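Local atomic coordinates of zona pellucida sperm-binding protein 1 (Gallus gallus, PDB entry 6GF6), a protein that probably cross-links egg-coat filaments, apparently through its ZP-N1 domain, the part modelled here, which forms a homodimer. Residues Tyr10-Gly15 with Tyr100-Thr105; Ala23-Gly28 with Gly61-Ser66; Arg27-His32 with Glu89-Gly94; Phe33-Glu38 with Tyr81-Gln86. The protein carries 2 engineered substitutions. One frame throughout, in Å; residues are numbered along the deposited sequence.

Overall arrangement
Starting from the N terminus, strand 9-14 opens the widest loop: contact 1 closes it only when the chain comes back along strand 96-107, and all the other contacts lie inside it. Contact 2 pairs the end of strand 18-24 with the start of strand 63-68, within the first sheet. Contact 3 begins in the same loop, sharing Arg-27 and Gly-28 with contact 2, and joins strand 30-36 to strand 80-90 in the second sheet. Contact 4 continues that strand pair and is nested within contact 3, while it crosses contact 2. Contact 1 bridges the two sheets; from contact 2, Phe-65 packs onto Phe-33, Leu-83 and Val-85 of contact 4, and Leu-63 onto Phe-33.

Contact 1: residues Tyr10-Gly15 with Tyr100-Thr105; sequences YHYDCG and YEVQMT. Engineered in segment 100-105: Gln-103 (natural residue Asn).
Tyr-10 and Tyr-12 reach from strand 10-14 onto strand 100-105, and most of the contact is aromatic. Tyr-10 turns its edge toward the face of Tyr-100 in an offset edge-to-face pair with the planes 67° apart; the hydroxyl of Tyr-100 is bonded to the backbone N of Leu-7. Met-104 CG lies over a face of Tyr-12, 4.0 Å from the ring centroid, as a CH-pi contact, and Met-104 SD adds an oblique Met-aromatic one. Tyr-12 CG sits between its backbone N and carbonyl carbon (chi1 71°), which brings the ring down onto Met-104. The two strands belong to opposite sheets of the Ig-like ZP-N sandwich; their axes pass 8.0 Å apart, and the disulfide of Cys-14 with Cys-106 ties the sheets together.

Among apolar contacts, Val-102 CG2 presses to 3.5 Å from Tyr-10 CE1, while its other methyl, CG1, is 4.2 Å from Tyr-12 CD1, so that one valine serves both rings.

The polar link is long but straight: Thr-105 N gives its hydrogen to Tyr-12 OH over 3.3 Å at 175°. Beside it, Cys-14 SG comes to 3.4 Å from Thr-105 O.

Contact 2: residues Ala23-Gly28 with Gly61-Ser66; sequences AYPTRG and GGLIFS
Ala-23 and Leu-63 face each other as an antiparallel hydrogen-bonded pair, their CA atoms 5.3 Å apart. The ring of bonds is even: Ala-23 N reaches Leu-63 O over 3.0 Å, and Leu-63 N returns to Ala-23 O, also over 3.0 Å. Both bonds are close to straight, and Ala-23 N lies in the carbonyl plane of Leu-63. The next residue of the first segment, Tyr-24, comes level with Gly-62, and Pro-25 follows; with no N-H of its own, Pro-25 cannot donate a further bond as the chain turns away toward Gly-28.

Ala-23 and Leu-63 send their side chains to the same face of the sheet, the one turned to the domain interior, where Ala-23 meets Leu-87 and Leu-63 meets Thr-30 and Val-31 of the opposing sheet. Leu-63 carries CG anti to its carbonyl carbon (chi1 -56°), and its CD1 comes to 4.2 Å from Pro-25 CG. Tyr-24 goes the other way, toward His-11, a residue known to bind zinc in this protein, yet its ring swings back until CD2 is 4.3 Å from Gly-62 CA. A side-chain carbon on Gly-62 would probably press against that ring.

The chemistry is almost all main chain. Two backbone N-H...O=C hydrogen bonds set the register of strands 18-24 and 63-68 at this end of the four-stranded sheet. The side chains add one light apolar touch and no charge, which suggests that Ala-23 and Leu-63 pack largely against the other sheet.

Contact 3: residues Arg27-His32 with Glu89-Gly94; sequences RGRTVH and EMLLSG
Met-90 and His-32 make the tight end of this contact: Met-90 SD stands over one face of the imidazole, 3.1 Å from His-32 ND1, in a sulfur-aromatic contact. Alongside, Thr-30 and Met-90 form an antiparallel hydrogen-bonded pair, with Thr-30 N on Met-90 O at 2.9 Å and Met-90 N on Thr-30 O at 2.8 Å.

A salt bridge joins Arg-29 NH1 to Glu-89 OE1 over 2.9 Å. The oxygen lies in the guanidinium plane but is met from above the carboxylate, the two planes being 68° apart. Arg-29 runs out extended beside Leu-91, whose CD2 comes to 3.3 Å from Arg-29 NE. With an alanine in place of Arg-29, Glu-89 would probably lose its charged mate and Leu-91 CD2 its neighbour.

Toward solvent the strands give way to loops: Gly-28 and Leu-92 are exposed, and a type I turn runs from Leu-91 to Gly-94.

His-32, a zinc-binding residue of this protein, lies near Glu-88 and Lys-34. Strand 30-36 pairs here with the end of strand 80-90, whose Glu-89 makes backbone hydrogen bonds to Ala-97 and Ala-98 on the other side, while Leu-63 of strand 63-68 packs against Thr-30 and Val-31.

Contact 4: residues Phe33-Glu38 with Tyr81-Gln86; sequences FKVLDE and YVLRVQ
The guanidinium of Arg-84 lies against Leu-36, which meets one of its faces: CB sits above the plane, and Leu-36 CD1 is 3.6 Å from Arg-84 NH2. At that group's edge, Asp-37 O lies near the plane and takes a weak, bent bond from Arg-84 NH1 at 3.2 Å. A bend at chi3 (51°) folds the arginine back over Leu-36, and its NH2 finds a charged partner in Glu-101. The ring of Phe-33 is met at its edge, where Val-85 CG1 is 4.1 Å from Phe-33 CD2.

The backbones are antiparallel. Lys-34 and Gln-86 form a hydrogen-bonded pair, with Gln-86 N on Lys-34 O at 2.8 Å and Lys-34 N on Gln-86 O at 3.0 Å. Farther on, Leu-36 N bonds to Arg-84 O over 2.9 Å, but a water stands between Leu-36 O and Arg-84 N.

On the face that carries Val-35 and Val-85, the side chains of Val-35 and Leu-83 cross at about a right angle, Val-35 CG1 3.8 Å from Leu-83 CD1. Leu-36 also sets CD2 against CB of Gln-86; a serine in place of Leu-36, without the methyl beside Arg-84 NH2, would probably leave that guanidinium face less covered and open a gap beside Gln-86 CB.

Lys-34 NZ makes a salt bridge to Glu-44; each has been seen to bind zinc in this protein, at different sites, though none is bound to this chain. Strand 42-44 flanks strand 30-36, strand 96-107 flanks strand 80-90, and from the opposing sheet Phe-65 of strand 63-68 packs onto Phe-33, Leu-83 and Val-85.

Contact 1: residues Tyr10-Gly15 with Tyr100-Thr105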
loop_
_atom_site.group_PDB
_atom_site.type_symbol
_atom_site.label_atom_id
_atom_site.label_comp_id
_atom_site.label_asym_id
_atom_site.label_seq_id
_atom_site.Cartn_x
_atom_site.Cartn_y
_atom_site.Cartn_z
ATOM N N TYR B 10 -11.785 5.717 15.698
ATOM C CA TYR B 10 -11.249 5.712 14.345
ATOM C C TYR B 10 -11.177 7.138 13.816
ATOM O O TYR B 10 -11.831 8.050 14.327
ATOM C CB TYR B 10 -12.083 4.838 13.398
ATOM C CG TYR B 10 -13.519 5.280 13.243
ATOM C CD1 TYR B 10 -13.864 6.299 12.370
ATOM C CD2 TYR B 10 -14.538 4.654 13.953
ATOM C CE1 TYR B 10 -15.176 6.707 12.229
ATOM C CE2 TYR B 10 -15.856 5.051 13.809
ATOM C CZ TYR B 10 -16.169 6.077 12.942
ATOM O OH TYR B 10 -17.478 6.478 12.788
ATOM N N HIS B 11 -10.356 7.309 12.783
ATOM C CA HIS B 11 -10.227 8.570 12.069
ATOM C C HIS B 11 -9.585 8.263 10.725
ATOM O O HIS B 11 -9.030 7.182 10.520
ATOM C CB HIS B 11 -9.378 9.568 12.856
ATOM C CG HIS B 11 -7.922 9.229 12.854
ATOM N ND1 HIS B 11 -7.363 8.338 13.746
ATOM C CD2 HIS B 11 -6.909 9.650 12.058
ATOM C CE1 HIS B 11 -6.069 8.229 13.504
ATOM N NE2 HIS B 11 -5.767 9.016 12.486
ATOM N N TYR B 12 -9.631 9.237 9.819
ATOM C CA TYR B 12 -9.009 9.082 8.511
ATOM C C TYR B 12 -8.207 10.325 8.138
ATOM O O TYR B 12 -8.440 11.428 8.641
ATOM C CB TYR B 12 -10.046 8.766 7.417
ATOM C CG TYR B 12 -10.972 9.894 7.030
ATOM C CD1 TYR B 12 -12.174 10.093 7.695
ATOM C CD2 TYR B 12 -10.659 10.743 5.976
ATOM C CE1 TYR B 12 -13.028 11.120 7.337
ATOM C CE2 TYR B 12 -11.510 11.773 5.608
ATOM C CZ TYR B 12 -12.695 11.953 6.294
ATOM O OH TYR B 12 -13.556 12.965 5.936
ATOM N N ASP B 13 -7.227 10.110 7.262
ATOM C CA ASP B 13 -6.324 11.151 6.799
ATOM C C ASP B 13 -6.431 11.288 5.286
ATOM O O ASP B 13 -6.521 10.286 4.566
ATOM C CB ASP B 13 -4.868 10.825 7.175
ATOM C CG ASP B 13 -4.661 10.706 8.674
ATOM O OD1 ASP B 13 -5.216 11.540 9.415
ATOM O OD2 ASP B 13 -3.972 9.759 9.116
ATOM N N CYS B 14 -6.444 12.529 4.811
ATOM C CA CYS B 14 -6.383 12.821 3.385
ATOM C C CYS B 14 -4.937 13.123 3.021
ATOM O O CYS B 14 -4.367 14.093 3.517
ATOM C CB CYS B 14 -7.274 14.008 3.022
ATOM S SG CYS B 14 -9.030 13.731 3.297
ATOM N N GLY B 15 -4.361 12.312 2.133
ATOM C CA GLY B 15 -3.023 12.542 1.637
ATOM C C GLY B 15 -3.035 13.176 0.258
ATOM O O GLY B 15 -4.066 13.617 -0.252
ATOM N N TYR B 100 -20.317 0.608 11.757
ATOM C CA TYR B 100 -20.146 2.033 11.534
ATOM C C TYR B 100 -19.960 2.293 10.046
ATOM O O TYR B 100 -19.370 1.485 9.323
ATOM C CB TYR B 100 -18.949 2.603 12.318
ATOM C CG TYR B 100 -18.906 2.206 13.780
ATOM C CD1 TYR B 100 -18.471 0.942 14.168
ATOM C CD2 TYR B 100 -19.306 3.092 14.774
ATOM C CE1 TYR B 100 -18.431 0.577 15.502
ATOM C CE2 TYR B 100 -19.271 2.734 16.109
ATOM C CZ TYR B 100 -18.835 1.474 16.469
ATOM O OH TYR B 100 -18.800 1.109 17.800
ATOM N N GLU B 101 -20.475 3.431 9.597
ATOM C CA GLU B 101 -20.325 3.877 8.222
ATOM C C GLU B 101 -19.574 5.197 8.225
ATOM O O GLU B 101 -19.878 6.088 9.024
ATOM C CB GLU B 101 -21.675 4.050 7.536
ATOM C CG GLU B 101 -21.562 4.575 6.121
ATOM C CD GLU B 101 -22.897 4.624 5.411
ATOM O OE1 GLU B 101 -23.705 3.684 5.587
ATOM O OE2 GLU B 101 -23.137 5.611 4.679
ATOM N N VAL B 102 -18.601 5.324 7.325
ATOM C CA VAL B 102 -17.756 6.507 7.249
ATOM C C VAL B 102 -17.688 6.961 5.803
ATOM O O VAL B 102 -17.421 6.153 4.905
ATOM C CB VAL B 102 -16.333 6.231 7.773
ATOM C CG1 VAL B 102 -15.511 7.516 7.793
ATOM C CG2 VAL B 102 -16.376 5.610 9.149
ATOM N N GLN B 103 -17.875 8.258 5.589
ATOM C CA GLN B 103 -17.719 8.876 4.281
ATOM C C GLN B 103 -16.416 9.663 4.313
ATOM O O GLN B 103 -16.347 10.735 4.919
ATOM C CB GLN B 103 -18.912 9.772 3.954
ATOM C CG GLN B 103 -19.001 10.170 2.487
ATOM C CD GLN B 103 -20.173 11.093 2.185
ATOM O OE1 GLN B 103 -20.951 10.846 1.261
ATOM N NE2 GLN B 103 -20.297 12.167 2.956
ATOM N N MET B 104 -15.387 9.129 3.665
ATOM C CA MET B 104 -14.101 9.803 3.596
ATOM C C MET B 104 -14.160 10.827 2.471
ATOM O O MET B 104 -14.309 10.468 1.297
ATOM C CB MET B 104 -12.977 8.790 3.385
ATOM C CG MET B 104 -12.868 7.758 4.507
ATOM S SD MET B 104 -11.890 6.295 4.086
ATOM C CE MET B 104 -10.225 6.926 4.144
ATOM N N THR B 105 -14.051 12.100 2.836
ATOM C CA THR B 105 -14.139 13.211 1.901
ATOM C C THR B 105 -12.796 13.923 1.885
ATOM O O THR B 105 -12.305 14.358 2.931
ATOM C CB THR B 105 -15.265 14.168 2.301
ATOM O OG1 THR B 105 -16.500 13.447 2.367
ATOM C CG2 THR B 105 -15.405 15.288 1.294
#

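Contact 2: residues Ala23-Gly28 with Gly61-Ser66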
loop_
_atom_site.group_PDB
_atom_site.type_symbol
_atom_site.label_atom_id
_atom_site.label_comp_id
_atom_site.label_asym_id
_atom_site.label_seq_id
_atom_site.Cartn_x
_atom_site.Cartn_y
_atom_site.Cartn_z
ATOM N N ALA B 23 -8.480 2.500 12.599
ATOM C CA ALA B 23 -9.433 2.063 13.611
ATOM C C ALA B 23 -8.694 1.356 14.735
ATOM O O ALA B 23 -7.717 0.640 14.493
ATOM C CB ALA B 23 -10.492 1.120 13.014
ATOM N N TYR B 24 -9.173 1.551 15.964
ATOM C CA TYR B 24 -8.500 1.051 17.163
ATOM C C TYR B 24 -9.480 0.224 17.990
ATOM O O TYR B 24 -10.055 0.710 18.974
ATOM C CB TYR B 24 -7.912 2.210 17.969
ATOM C CG TYR B 24 -6.957 3.067 17.163
ATOM C CD1 TYR B 24 -7.425 4.130 16.392
ATOM C CD2 TYR B 24 -5.597 2.802 17.150
ATOM C CE1 TYR B 24 -6.558 4.913 15.648
ATOM C CE2 TYR B 24 -4.721 3.576 16.408
ATOM C CZ TYR B 24 -5.207 4.629 15.660
ATOM O OH TYR B 24 -4.337 5.399 14.921
ATOM N N PRO B 25 -9.684 -1.037 17.625
ATOM C CA PRO B 25 -10.596 -1.893 18.396
ATOM C C PRO B 25 -10.005 -2.285 19.745
ATOM O O PRO B 25 -8.789 -2.369 19.932
ATOM C CB PRO B 25 -10.790 -3.111 17.488
ATOM C CG PRO B 25 -9.556 -3.167 16.674
ATOM C CD PRO B 25 -9.113 -1.745 16.468
ATOM N N THR B 26 -10.900 -2.585 20.685
ATOM C CA THR B 26 -10.512 -2.845 22.061
ATOM C C THR B 26 -10.132 -4.315 22.247
ATOM O O THR B 26 -10.179 -5.121 21.314
ATOM C CB THR B 26 -11.644 -2.451 23.009
ATOM O OG1 THR B 26 -12.794 -3.270 22.757
ATOM C CG2 THR B 26 -12.022 -0.989 22.814
ATOM N N ARG B 27 -9.737 -4.659 23.474
ATOM C CA ARG B 27 -9.277 -6.000 23.822
ATOM C C ARG B 27 -10.074 -7.095 23.127
ATOM O O ARG B 27 -11.294 -7.200 23.294
ATOM C CB ARG B 27 -9.339 -6.215 25.337
ATOM C CG ARG B 27 -8.510 -5.248 26.171
ATOM C CD ARG B 27 -8.851 -5.389 27.650
ATOM N NE ARG B 27 -10.255 -5.130 27.952
ATOM C CZ ARG B 27 -10.774 -5.169 29.176
ATOM N NH1 ARG B 27 -10.004 -5.456 30.218
ATOM N NH2 ARG B 27 -12.063 -4.925 29.363
ATOM N N GLY B 28 -9.366 -7.909 22.344
ATOM C CA GLY B 28 -9.901 -9.086 21.693
ATOM C C GLY B 28 -10.829 -8.849 20.523
ATOM O O GLY B 28 -11.143 -9.809 19.809
ATOM N N GLY B 61 -1.101 -2.450 16.868
ATOM C CA GLY B 61 -2.294 -3.270 16.802
ATOM C C GLY B 61 -3.486 -2.607 16.143
ATOM O O GLY B 61 -4.549 -3.238 16.044
ATOM N N GLY B 62 -3.354 -1.354 15.705
ATOM C CA GLY B 62 -4.431 -0.700 14.989
ATOM C C GLY B 62 -4.532 -1.188 13.554
ATOM O O GLY B 62 -3.562 -1.649 12.956
ATOM N N LEU B 63 -5.735 -1.086 13.000
ATOM C CA LEU B 63 -6.015 -1.544 11.645
ATOM C C LEU B 63 -6.110 -0.359 10.695
ATOM O O LEU B 63 -6.658 0.691 11.043
ATOM C CB LEU B 63 -7.299 -2.370 11.612
ATOM C CG LEU B 63 -7.261 -3.566 12.578
ATOM C CD1 LEU B 63 -8.612 -4.244 12.705
ATOM C CD2 LEU B 63 -6.209 -4.570 12.142
ATOM N N ILE B 64 -5.528 -0.523 9.510
ATOM C CA ILE B 64 -5.340 0.560 8.553
ATOM C C ILE B 64 -5.971 0.137 7.237
ATOM O O ILE B 64 -5.592 -0.891 6.665
ATOM C CB ILE B 64 -3.851 0.884 8.360
ATOM C CG1 ILE B 64 -3.191 1.226 9.704
ATOM C CG2 ILE B 64 -3.685 2.035 7.383
ATOM C CD1 ILE B 64 -1.673 1.276 9.651
ATOM N N PHE B 65 -6.900 0.947 6.738
ATOM C CA PHE B 65 -7.450 0.796 5.397
ATOM C C PHE B 65 -6.884 1.917 4.533
ATOM O O PHE B 65 -7.033 3.094 4.876
ATOM C CB PHE B 65 -8.974 0.869 5.405
ATOM C CG PHE B 65 -9.574 0.929 4.028
ATOM C CD1 PHE B 65 -9.443 -0.142 3.153
ATOM C CD2 PHE B 65 -10.196 2.083 3.575
ATOM C CE1 PHE B 65 -9.987 -0.087 1.881
ATOM C CE2 PHE B 65 -10.732 2.148 2.296
ATOM C CZ PHE B 65 -10.621 1.067 1.448
ATOM N N SER B 66 -6.198 1.548 3.451
ATOM C CA SER B 66 -5.576 2.487 2.522
ATOM C C SER B 66 -6.294 2.456 1.176
ATOM O O SER B 66 -6.654 1.377 0.689
ATOM C CB SER B 66 -4.101 2.142 2.317
ATOM O OG SER B 66 -3.423 2.069 3.563
#

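Contact 3: residues Arg27-His32 with Glu89-Gly94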
loop_
_atom_site.group_PDB
_atom_site.type_symbol
_atom_site.label_atom_id
_atom_site.label_comp_id
_atom_site.label_asym_id
_atom_site.label_seq_id
_atom_site.Cartn_x
_atom_site.Cartn_y
_atom_site.Cartn_z
ATOM N N ARG B 27 -9.737 -4.659 23.474
ATOM C CA ARG B 27 -9.277 -6.000 23.822
ATOM C C ARG B 27 -10.074 -7.095 23.127
ATOM O O ARG B 27 -11.294 -7.200 23.294
ATOM C CB ARG B 27 -9.339 -6.215 25.337
ATOM C CG ARG B 27 -8.510 -5.248 26.171
ATOM C CD ARG B 27 -8.851 -5.389 27.650
ATOM N NE ARG B 27 -10.255 -5.130 27.952
ATOM C CZ ARG B 27 -10.774 -5.169 29.176
ATOM N NH1 ARG B 27 -10.004 -5.456 30.218
ATOM N NH2 ARG B 27 -12.063 -4.925 29.363
ATOM N N GLY B 28 -9.366 -7.909 22.344
ATOM C CA GLY B 28 -9.901 -9.086 21.693
ATOM C C GLY B 28 -10.829 -8.849 20.523
ATOM O O GLY B 28 -11.143 -9.809 19.809
ATOM N N ARG B 29 -11.291 -7.627 20.296
ATOM C CA ARG B 29 -12.123 -7.358 19.135
ATOM C C ARG B 29 -11.258 -7.093 17.904
ATOM O O ARG B 29 -10.053 -6.854 17.998
ATOM C CB ARG B 29 -13.060 -6.184 19.399
ATOM C CG ARG B 29 -13.963 -6.416 20.588
ATOM C CD ARG B 29 -14.990 -5.316 20.742
ATOM N NE ARG B 29 -15.998 -5.672 21.733
ATOM C CZ ARG B 29 -17.108 -4.979 21.955
ATOM N NH1 ARG B 29 -17.365 -3.887 21.250
ATOM N NH2 ARG B 29 -17.968 -5.382 22.880
ATOM N N THR B 30 -11.888 -7.174 16.737
ATOM C CA THR B 30 -11.251 -6.778 15.492
ATOM C C THR B 30 -12.244 -5.951 14.689
ATOM O O THR B 30 -13.385 -5.731 15.105
ATOM C CB THR B 30 -10.741 -7.983 14.697
ATOM O OG1 THR B 30 -9.962 -7.513 13.587
ATOM C CG2 THR B 30 -11.890 -8.832 14.187
ATOM N N VAL B 31 -11.799 -5.483 13.529
ATOM C CA VAL B 31 -12.608 -4.653 12.647
ATOM C C VAL B 31 -12.495 -5.240 11.249
ATOM O O VAL B 31 -11.402 -5.620 10.819
ATOM C CB VAL B 31 -12.162 -3.176 12.668
ATOM C CG1 VAL B 31 -12.966 -2.336 11.687
ATOM C CG2 VAL B 31 -12.294 -2.603 14.064
ATOM N N HIS B 32 -13.630 -5.396 10.581
ATOM C CA HIS B 32 -13.666 -5.772 9.179
ATOM C C HIS B 32 -14.126 -4.579 8.357
ATOM O O HIS B 32 -15.062 -3.869 8.746
ATOM C CB HIS B 32 -14.592 -6.972 8.958
ATOM C CG HIS B 32 -14.011 -8.265 9.431
ATOM N ND1 HIS B 32 -14.644 -9.476 9.257
ATOM C CD2 HIS B 32 -12.845 -8.539 10.063
ATOM C CE1 HIS B 32 -13.896 -10.437 9.767
ATOM N NE2 HIS B 32 -12.799 -9.894 10.262
ATOM N N GLU B 89 -17.235 -3.908 13.701
ATOM C CA GLU B 89 -16.531 -4.332 14.900
ATOM C C GLU B 89 -16.985 -5.733 15.266
ATOM O O GLU B 89 -18.186 -6.000 15.352
ATOM C CB GLU B 89 -16.791 -3.359 16.048
ATOM C CG GLU B 89 -15.965 -3.650 17.291
ATOM C CD GLU B 89 -16.211 -2.657 18.413
ATOM O OE1 GLU B 89 -15.481 -2.716 19.424
ATOM O OE2 GLU B 89 -17.140 -1.831 18.294
ATOM N N MET B 90 -16.035 -6.642 15.446
ATOM C CA MET B 90 -16.374 -8.045 15.594
ATOM C C MET B 90 -15.705 -8.643 16.820
ATOM O O MET B 90 -14.541 -8.358 17.117
ATOM C CB MET B 90 -15.997 -8.837 14.345
ATOM C CG MET B 90 -16.923 -8.540 13.178
ATOM S SD MET B 90 -16.528 -9.482 11.714
ATOM C CE MET B 90 -16.678 -11.165 12.313
ATOM N N LEU B 91 -16.470 -9.478 17.517
ATOM C CA LEU B 91 -16.010 -10.289 18.630
ATOM C C LEU B 91 -15.271 -11.522 18.126
ATOM O O LEU B 91 -15.420 -11.940 16.975
ATOM C CB LEU B 91 -17.201 -10.720 19.482
ATOM C CG LEU B 91 -18.143 -9.592 19.910
ATOM C CD1 LEU B 91 -19.274 -10.143 20.763
ATOM C CD2 LEU B 91 -17.393 -8.487 20.656
ATOM N N LEU B 92 -14.469 -12.119 19.014
ATOM C CA LEU B 92 -13.727 -13.316 18.633
ATOM C C LEU B 92 -14.645 -14.468 18.260
ATOM O O LEU B 92 -14.196 -15.414 17.607
ATOM C CB LEU B 92 -12.806 -13.766 19.770
ATOM C CG LEU B 92 -11.732 -12.788 20.242
ATOM C CD1 LEU B 92 -10.996 -13.364 21.437
ATOM C CD2 LEU B 92 -10.754 -12.485 19.109
ATOM N N SER B 93 -15.923 -14.393 18.621
ATOM C CA SER B 93 -16.878 -15.429 18.258
ATOM C C SER B 93 -17.316 -15.356 16.804
ATOM O O SER B 93 -17.929 -16.307 16.315
ATOM C CB SER B 93 -18.106 -15.336 19.159
ATOM O OG SER B 93 -18.765 -14.098 18.970
ATOM N N GLY B 94 -17.018 -14.265 16.105
ATOM C CA GLY B 94 -17.499 -14.075 14.756
ATOM C C GLY B 94 -18.749 -13.232 14.670
ATOM O O GLY B 94 -19.256 -13.015 13.564
#

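Contact 4: residues Phe33-Glu38 with Tyr81-Gln86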
loop_
_atom_site.group_PDB
_atom_site.type_symbol
_atom_site.label_atom_id
_atom_site.label_comp_id
_atom_site.label_asym_id
_atom_site.label_seq_id
_atom_site.Cartn_x
_atom_site.Cartn_y
_atom_site.Cartn_z
ATOM N N PHE B 33 -13.450 -4.354 7.234
ATOM C CA PHE B 33 -13.708 -3.220 6.360
ATOM C C PHE B 33 -14.395 -3.690 5.086
ATOM O O PHE B 33 -14.042 -4.734 4.528
ATOM C CB PHE B 33 -12.407 -2.492 5.999
ATOM C CG PHE B 33 -11.687 -1.897 7.179
ATOM C CD1 PHE B 33 -10.825 -2.666 7.945
ATOM C CD2 PHE B 33 -11.859 -0.563 7.512
ATOM C CE1 PHE B 33 -10.156 -2.119 9.026
ATOM C CE2 PHE B 33 -11.192 -0.010 8.592
ATOM C CZ PHE B 33 -10.341 -0.789 9.349
ATOM N N LYS B 34 -15.376 -2.914 4.629
ATOM C CA LYS B 34 -16.033 -3.155 3.352
ATOM C C LYS B 34 -16.239 -1.828 2.638
ATOM O O LYS B 34 -16.622 -0.833 3.261
ATOM C CB LYS B 34 -17.385 -3.863 3.518
ATOM C CG LYS B 34 -17.302 -5.314 3.969
ATOM C CD LYS B 34 -17.395 -5.433 5.482
ATOM C CE LYS B 34 -17.642 -6.873 5.909
ATOM N NZ LYS B 34 -16.518 -7.772 5.525
ATOM N N VAL B 35 -15.983 -1.820 1.336
ATOM C CA VAL B 35 -16.198 -0.643 0.503
ATOM C C VAL B 35 -17.646 -0.627 0.039
ATOM O O VAL B 35 -18.195 -1.658 -0.364
ATOM C CB VAL B 35 -15.228 -0.637 -0.691
ATOM C CG1 VAL B 35 -15.519 0.540 -1.612
ATOM C CG2 VAL B 35 -13.788 -0.590 -0.204
ATOM N N LEU B 36 -18.271 0.545 0.101
ATOM C CA LEU B 36 -19.666 0.723 -0.281
ATOM C C LEU B 36 -19.772 1.523 -1.572
ATOM O O LEU B 36 -19.016 2.477 -1.787
ATOM C CB LEU B 36 -20.459 1.434 0.819
ATOM C CG LEU B 36 -20.381 0.837 2.221
ATOM C CD1 LEU B 36 -21.153 1.718 3.191
ATOM C CD2 LEU B 36 -20.926 -0.584 2.238
ATOM N N ASP B 37 -20.684 1.107 -2.445
ATOM C CA ASP B 37 -21.029 1.867 -3.638
ATOM C C ASP B 37 -22.389 2.522 -3.420
ATOM O O ASP B 37 -23.018 2.362 -2.372
ATOM C CB ASP B 37 -20.987 0.972 -4.886
ATOM C CG ASP B 37 -22.122 -0.042 -4.947
ATOM O OD1 ASP B 37 -22.964 -0.097 -4.027
ATOM O OD2 ASP B 37 -22.147 -0.818 -5.927
ATOM N N GLU B 38 -22.836 3.286 -4.418
ATOM C CA GLU B 38 -24.092 4.017 -4.292
ATOM C C GLU B 38 -25.308 3.100 -4.201
ATOM O O GLU B 38 -26.400 3.579 -3.878
ATOM C CB GLU B 38 -24.249 4.990 -5.465
ATOM C CG GLU B 38 -24.297 4.347 -6.848
ATOM C CD GLU B 38 -22.924 4.218 -7.485
ATOM O OE1 GLU B 38 -21.915 4.236 -6.748
ATOM O OE2 GLU B 38 -22.855 4.104 -8.727
ATOM N N TYR B 81 -12.990 13.984 -3.667
ATOM C CA TYR B 81 -13.037 12.527 -3.679
ATOM C C TYR B 81 -13.854 12.028 -2.499
ATOM O O TYR B 81 -13.690 12.510 -1.374
ATOM C CB TYR B 81 -11.637 11.926 -3.598
ATOM C CG TYR B 81 -10.721 12.274 -4.741
ATOM C CD1 TYR B 81 -10.930 11.747 -6.005
ATOM C CD2 TYR B 81 -9.635 13.122 -4.554
ATOM C CE1 TYR B 81 -10.087 12.057 -7.052
ATOM C CE2 TYR B 81 -8.794 13.434 -5.595
ATOM C CZ TYR B 81 -9.026 12.898 -6.838
ATOM O OH TYR B 81 -8.192 13.205 -7.881
ATOM N N VAL B 82 -14.737 11.066 -2.755
ATOM C CA VAL B 82 -15.598 10.503 -1.723
ATOM C C VAL B 82 -15.537 8.982 -1.800
ATOM O O VAL B 82 -15.766 8.396 -2.866
ATOM C CB VAL B 82 -17.048 10.998 -1.860
ATOM C CG1 VAL B 82 -17.919 10.410 -0.751
ATOM C CG2 VAL B 82 -17.080 12.521 -1.816
ATOM N N LEU B 83 -15.255 8.347 -0.666
ATOM C CA LEU B 83 -15.252 6.895 -0.551
ATOM C C LEU B 83 -15.971 6.529 0.732
ATOM O O LEU B 83 -15.594 6.998 1.812
ATOM C CB LEU B 83 -13.828 6.336 -0.538
ATOM C CG LEU B 83 -13.719 4.810 -0.460
ATOM C CD1 LEU B 83 -14.283 4.154 -1.704
ATOM C CD2 LEU B 83 -12.286 4.390 -0.261
ATOM N N ARG B 84 -16.997 5.698 0.609
ATOM C CA ARG B 84 -17.790 5.248 1.741
ATOM C C ARG B 84 -17.352 3.847 2.140
ATOM O O ARG B 84 -17.234 2.961 1.287
ATOM C CB ARG B 84 -19.281 5.276 1.402
ATOM C CG ARG B 84 -19.835 6.689 1.277
ATOM C CD ARG B 84 -21.309 6.735 0.895
ATOM N NE ARG B 84 -22.150 5.885 1.743
ATOM C CZ ARG B 84 -22.845 4.830 1.321
ATOM N NH1 ARG B 84 -22.827 4.457 0.045
ATOM N NH2 ARG B 84 -23.572 4.140 2.187
ATOM N N VAL B 85 -17.076 3.668 3.427
ATOM C CA VAL B 85 -16.554 2.421 3.967
ATOM C C VAL B 85 -17.396 2.039 5.170
ATOM O O VAL B 85 -17.804 2.904 5.951
ATOM C CB VAL B 85 -15.069 2.544 4.372
ATOM C CG1 VAL B 85 -14.563 1.234 4.965
ATOM C CG2 VAL B 85 -14.219 2.945 3.177
ATOM N N GLN B 86 -17.654 0.745 5.321
ATOM C CA GLN B 86 -18.324 0.211 6.497
ATOM C C GLN B 86 -17.302 -0.488 7.379
ATOM O O GLN B 86 -16.483 -1.270 6.886
ATOM C CB GLN B 86 -19.438 -0.761 6.104
ATOM C CG GLN B 86 -20.262 -1.255 7.284
ATOM C CD GLN B 86 -21.272 -2.309 6.888
ATOM O OE1 GLN B 86 -21.233 -2.837 5.779
ATOM N NE2 GLN B 86 -22.178 -2.630 7.803
HETATM O O HOH W 1 -17.846 4.719 -1.860
#